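Local structure of UPF0098 protein CT_736 (Chlamydia trachomatis, 3N08) at residues A41-D52 with H108-V119. The protein is of uncharacterised function but, as a bacterial homologue of the phosphatidylethanolamine-binding proteins and Raf kinase inhibitor protein, probably binds an anionic ligand such as a phosphorylated headgroup. Numbering follows the deposited sequence. Where two conformers were deposited one is given.
Sequences AKSLVLIVEDPD and HRYYFYAYALDV
Val48 lays its CG1 methyl over the face of the Phe112 ring, 3.8 Å from the centroid, with both side chains pointing the same way from a non-hydrogen-bonded pair on two antiparallel strands. These strands, 43-50 and 108-117, are central in the large sheet of the PEBP fold and illustrate how one ladder serves two environments. Leu44, Leu46 and Ala114 share the Val48 face, which packs on strand 32-35 of the smaller sheet. On the other face, Ile47 CD1 meets Tyr115 CE1 at 3.8 Å, while a water joins Glu49 OE2 to Tyr113 OH; Glu49 OE1 pairs with Lys129. A classic beta bulge, Lys42 and Ser43 facing Leu117, closes the ladder at one end.

At the other end Asp50, its CG swung anti to the backbone N (chi1 179°), offers the syn lone pair of OD2 to His108 ND1 at 2.7 Å, and Asp105 holds His108 NE2, fixing the imidazole from two sides. Asp50 OD1 closes an Asx turn on Asp52 N. Asp52 CB lies over the His108 ring, and Arg109 grips the carboxylate side-on and in plane: Arg109 NH2 to Asp52 OD1 at 2.8 Å, Arg109 NE to Asp52 OD2 at 2.9 Å, while Arg109 N reaches OD2 from the anti side.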
loop_
_atom_site.group_PDB
_atom_site.type_symbol
_atom_site.label_atom_id
_atom_site.label_comp_id
_atom_site.label_asym_id
_atom_site.label_seq_id
_atom_site.Cartn_x
_atom_site.Cartn_y
_atom_site.Cartn_z
ATOM N N ALA B 41 -4.458 -5.186 -15.056
ATOM C CA ALA B 41 -4.784 -6.413 -14.357
ATOM C C ALA B 41 -6.046 -7.066 -14.914
ATOM O O ALA B 41 -7.055 -6.395 -15.163
ATOM C CB ALA B 41 -4.956 -6.132 -12.854
ATOM N N LYS B 42 -5.977 -8.368 -15.128
ATOM C CA LYS B 42 -7.173 -9.142 -15.478
ATOM C C LYS B 42 -7.722 -9.995 -14.335
ATOM O O LYS B 42 -8.849 -10.459 -14.395
ATOM C CB LYS B 42 -6.908 -10.039 -16.690
ATOM C CG LYS B 42 -6.590 -9.240 -17.939
ATOM C CD LYS B 42 -6.528 -10.102 -19.180
ATOM C CE LYS B 42 -6.029 -9.314 -20.383
ATOM N NZ LYS B 42 -6.004 -10.125 -21.619
ATOM N N SER B 43 -6.924 -10.173 -13.281
ATOM C CA SER B 43 -7.386 -10.917 -12.117
ATOM C C SER B 43 -6.532 -10.560 -10.920
ATOM O O SER B 43 -5.430 -10.009 -11.074
ATOM C CB SER B 43 -7.318 -12.428 -12.375
ATOM O OG SER B 43 -5.978 -12.904 -12.481
ATOM N N LEU B 44 -7.056 -10.914 -9.750
ATOM C CA LEU B 44 -6.340 -10.789 -8.482
ATOM C C LEU B 44 -6.245 -12.133 -7.787
ATOM O O LEU B 44 -7.103 -12.999 -7.922
ATOM C CB LEU B 44 -7.057 -9.807 -7.548
ATOM C CG LEU B 44 -7.095 -8.328 -7.946
ATOM C CD1 LEU B 44 -8.071 -7.532 -7.077
ATOM C CD2 LEU B 44 -5.687 -7.742 -7.853
ATOM N N VAL B 45 -5.183 -12.258 -7.006
ATOM C CA VAL B 45 -4.900 -13.415 -6.170
ATOM C C VAL B 45 -4.667 -12.963 -4.734
ATOM O O VAL B 45 -4.029 -11.923 -4.507
ATOM C CB VAL B 45 -3.629 -14.122 -6.662
ATOM C CG1 VAL B 45 -3.254 -15.290 -5.757
ATOM C CG2 VAL B 45 -3.806 -14.553 -8.118
ATOM N N LEU B 46 -5.164 -13.746 -3.785
ATOM C CA LEU B 46 -4.929 -13.525 -2.353
ATOM C C LEU B 46 -4.360 -14.783 -1.711
ATOM O O LEU B 46 -4.910 -15.860 -1.892
ATOM C CB LEU B 46 -6.251 -13.124 -1.698
ATOM C CG LEU B 46 -6.198 -12.962 -0.175
ATOM C CD1 LEU B 46 -5.420 -11.764 0.249
ATOM C CD2 LEU B 46 -7.584 -12.917 0.443
ATOM N N ILE B 47 -3.255 -14.642 -0.975
ATOM C CA ILE B 47 -2.686 -15.754 -0.210
ATOM C C ILE B 47 -2.499 -15.256 1.222
ATOM O O ILE B 47 -1.867 -14.230 1.431
ATOM C CB ILE B 47 -1.357 -16.243 -0.796
ATOM C CG1 ILE B 47 -1.551 -16.712 -2.229
ATOM C CG2 ILE B 47 -0.752 -17.354 0.083
ATOM C CD1 ILE B 47 -0.266 -17.085 -2.940
ATOM N N VAL B 48 -3.028 -15.994 2.201
ATOM C CA VAL B 48 -2.880 -15.624 3.602
ATOM C C VAL B 48 -2.132 -16.739 4.286
ATOM O O VAL B 48 -2.507 -17.915 4.182
ATOM C CB VAL B 48 -4.240 -15.420 4.281
ATOM C CG1 VAL B 48 -4.099 -14.977 5.715
ATOM C CG2 VAL B 48 -5.096 -14.442 3.485
ATOM N N GLU B 49 -1.088 -16.375 5.004
ATOM C CA GLU B 49 -0.264 -17.377 5.631
ATOM C C GLU B 49 0.316 -16.934 6.955
ATOM O O GLU B 49 0.421 -15.743 7.247
ATOM C CB GLU B 49 0.828 -17.816 4.691
ATOM C CG GLU B 49 1.738 -16.716 4.269
ATOM C CD GLU B 49 2.690 -17.138 3.145
ATOM O OE1 GLU B 49 2.305 -17.977 2.303
ATOM O OE2 GLU B 49 3.835 -16.642 3.111
ATOM N N ASP B 50 0.734 -17.940 7.735
ATOM C CA ASP B 50 1.276 -17.771 9.090
ATOM C C ASP B 50 2.684 -18.374 9.163
ATOM O O ASP B 50 2.846 -19.583 9.198
ATOM C CB ASP B 50 0.331 -18.460 10.061
ATOM C CG ASP B 50 0.792 -18.388 11.527
ATOM O OD1 ASP B 50 1.794 -17.727 11.848
ATOM O OD2 ASP B 50 0.067 -18.989 12.367
ATOM N N PRO B 51 3.720 -17.531 9.136
ATOM C CA PRO B 51 5.092 -18.021 9.222
ATOM C C PRO B 51 5.490 -18.314 10.671
ATOM O O PRO B 51 6.641 -18.699 10.930
ATOM C CB PRO B 51 5.896 -16.845 8.661
ATOM C CG PRO B 51 5.080 -15.636 9.093
ATOM C CD PRO B 51 3.658 -16.069 8.935
ATOM N N ASP B 52 4.567 -18.158 11.618
ATOM C CA ASP B 52 4.841 -18.323 13.046
ATOM C C ASP B 52 4.188 -19.602 13.580
ATOM O O ASP B 52 4.095 -19.837 14.785
ATOM C CB ASP B 52 4.352 -17.103 13.837
ATOM C CG ASP B 52 5.141 -15.852 13.515
ATOM O OD1 ASP B 52 6.272 -15.963 13.030
ATOM O OD2 ASP B 52 4.642 -14.738 13.753
ATOM N N HIS B 108 0.963 -14.804 16.890
ATOM C CA HIS B 108 1.467 -15.027 15.529
ATOM C C HIS B 108 1.138 -13.865 14.622
ATOM O O HIS B 108 0.189 -13.125 14.872
ATOM C CB HIS B 108 0.822 -16.246 14.870
ATOM C CG HIS B 108 1.134 -17.560 15.505
ATOM N ND1 HIS B 108 0.717 -18.736 14.924
ATOM C CD2 HIS B 108 1.751 -17.908 16.657
ATOM C CE1 HIS B 108 1.086 -19.756 15.674
ATOM N NE2 HIS B 108 1.692 -19.278 16.745
ATOM N N ARG B 109 1.944 -13.739 13.568
ATOM C CA ARG B 109 1.698 -12.820 12.470
ATOM C C ARG B 109 1.054 -13.540 11.302
ATOM O O ARG B 109 1.477 -14.636 10.921
ATOM C CB ARG B 109 3.044 -12.230 12.026
ATOM C CG ARG B 109 3.734 -11.412 13.071
ATOM C CD ARG B 109 5.193 -11.152 12.690
ATOM N NE ARG B 109 5.953 -12.396 12.648
ATOM C CZ ARG B 109 7.190 -12.511 12.204
ATOM N NH1 ARG B 109 7.821 -11.424 11.755
ATOM N NH2 ARG B 109 7.789 -13.697 12.216
ATOM N N TYR B 110 0.007 -12.926 10.762
ATOM C CA TYR B 110 -0.722 -13.442 9.613
ATOM C C TYR B 110 -0.537 -12.441 8.478
ATOM O O TYR B 110 -0.964 -11.276 8.566
ATOM C CB TYR B 110 -2.216 -13.652 9.971
ATOM C CG TYR B 110 -2.358 -14.653 11.073
ATOM C CD1 TYR B 110 -2.434 -16.008 10.810
ATOM C CD2 TYR B 110 -2.291 -14.247 12.394
ATOM C CE1 TYR B 110 -2.488 -16.942 11.842
ATOM C CE2 TYR B 110 -2.317 -15.165 13.427
ATOM C CZ TYR B 110 -2.431 -16.504 13.141
ATOM O OH TYR B 110 -2.433 -17.391 14.201
ATOM N N TYR B 111 0.113 -12.912 7.421
ATOM C CA TYR B 111 0.433 -12.085 6.260
ATOM C C TYR B 111 -0.570 -12.361 5.160
ATOM O O TYR B 111 -0.877 -13.528 4.837
ATOM C CB TYR B 111 1.838 -12.381 5.774
ATOM C CG TYR B 111 2.903 -11.788 6.664
ATOM C CD1 TYR B 111 3.415 -10.522 6.422
ATOM C CD2 TYR B 111 3.400 -12.493 7.759
ATOM C CE1 TYR B 111 4.386 -9.978 7.225
ATOM C CE2 TYR B 111 4.363 -11.950 8.561
ATOM C CZ TYR B 111 4.853 -10.688 8.294
ATOM O OH TYR B 111 5.826 -10.169 9.140
ATOM N N PHE B 112 -1.101 -11.278 4.603
ATOM C CA PHE B 112 -2.074 -11.296 3.531
ATOM C C PHE B 112 -1.405 -10.687 2.306
ATOM O O PHE B 112 -0.980 -9.535 2.327
ATOM C CB PHE B 112 -3.264 -10.419 3.891
ATOM C CG PHE B 112 -4.049 -10.867 5.086
ATOM C CD1 PHE B 112 -3.526 -10.775 6.379
ATOM C CD2 PHE B 112 -5.312 -11.359 4.930
ATOM C CE1 PHE B 112 -4.283 -11.188 7.466
ATOM C CE2 PHE B 112 -6.059 -11.765 6.017
ATOM C CZ PHE B 112 -5.535 -11.673 7.285
ATOM N N TYR B 113 -1.236 -11.480 1.265
ATOM C CA TYR B 113 -0.530 -11.047 0.071
ATOM C C TYR B 113 -1.519 -10.963 -1.073
ATOM O O TYR B 113 -2.226 -11.925 -1.342
ATOM C CB TYR B 113 0.561 -12.057 -0.295
ATOM C CG TYR B 113 1.638 -12.191 0.749
ATOM C CD1 TYR B 113 2.507 -11.152 0.999
ATOM C CD2 TYR B 113 1.775 -13.340 1.497
ATOM C CE1 TYR B 113 3.520 -11.267 1.965
ATOM C CE2 TYR B 113 2.786 -13.468 2.441
ATOM C CZ TYR B 113 3.632 -12.423 2.668
ATOM O OH TYR B 113 4.626 -12.569 3.634
ATOM N N ALA B 114 -1.524 -9.833 -1.766
ATOM C CA ALA B 114 -2.313 -9.688 -2.968
ATOM C C ALA B 114 -1.391 -9.597 -4.177
ATOM O O ALA B 114 -0.311 -8.979 -4.127
ATOM C CB ALA B 114 -3.185 -8.447 -2.893
ATOM N N TYR B 115 -1.828 -10.189 -5.272
ATOM C CA TYR B 115 -1.103 -10.163 -6.531
ATOM C C TYR B 115 -2.080 -9.770 -7.629
ATOM O O TYR B 115 -3.120 -10.382 -7.755
ATOM C CB TYR B 115 -0.509 -11.552 -6.856
ATOM C CG TYR B 115 0.294 -12.180 -5.737
ATOM C CD1 TYR B 115 -0.341 -12.873 -4.726
ATOM C CD2 TYR B 115 1.674 -12.102 -5.695
ATOM C CE1 TYR B 115 0.372 -13.467 -3.699
ATOM C CE2 TYR B 115 2.392 -12.707 -4.653
ATOM C CZ TYR B 115 1.724 -13.382 -3.670
ATOM O OH TYR B 115 2.409 -13.994 -2.632
ATOM N N ALA B 116 -1.698 -8.799 -8.455
ATOM C CA ALA B 116 -2.444 -8.473 -9.663
ATOM C C ALA B 116 -1.758 -9.172 -10.824
ATOM O O ALA B 116 -0.539 -9.055 -11.003
ATOM C CB ALA B 116 -2.456 -6.961 -9.905
ATOM N N LEU B 117 -2.548 -9.892 -11.613
ATOM C CA LEU B 117 -2.041 -10.614 -12.789
ATOM C C LEU B 117 -2.575 -10.008 -14.079
ATOM O O LEU B 117 -3.693 -9.477 -14.102
ATOM C CB LEU B 117 -2.473 -12.080 -12.752
ATOM C CG LEU B 117 -2.288 -12.888 -11.484
ATOM C CD1 LEU B 117 -2.637 -14.342 -11.781
ATOM C CD2 LEU B 117 -0.872 -12.785 -10.980
ATOM N N ASP B 118 -1.802 -10.129 -15.153
ATOM C CA ASP B 118 -2.272 -9.702 -16.472
ATOM C C ASP B 118 -2.942 -10.821 -17.275
ATOM O O ASP B 118 -3.069 -10.722 -18.503
ATOM C CB ASP B 118 -1.118 -9.104 -17.270
ATOM C CG ASP B 118 0.012 -10.090 -17.486
ATOM O OD1 ASP B 118 -0.124 -11.307 -17.237
ATOM O OD2 ASP B 118 1.069 -9.634 -17.987
ATOM N N VAL B 119 -3.374 -11.870 -16.590
ATOM C CA VAL B 119 -4.088 -12.964 -17.201
ATOM C C VAL B 119 -5.117 -13.473 -16.195
ATOM O O VAL B 119 -5.031 -13.181 -14.986
ATOM C CB VAL B 119 -3.173 -14.158 -17.583
ATOM C CG1 VAL B 119 -2.077 -13.733 -18.576
ATOM C CG2 VAL B 119 -2.576 -14.827 -16.353
HETATM O O HOH W 1 4.577 -14.963 5.168
#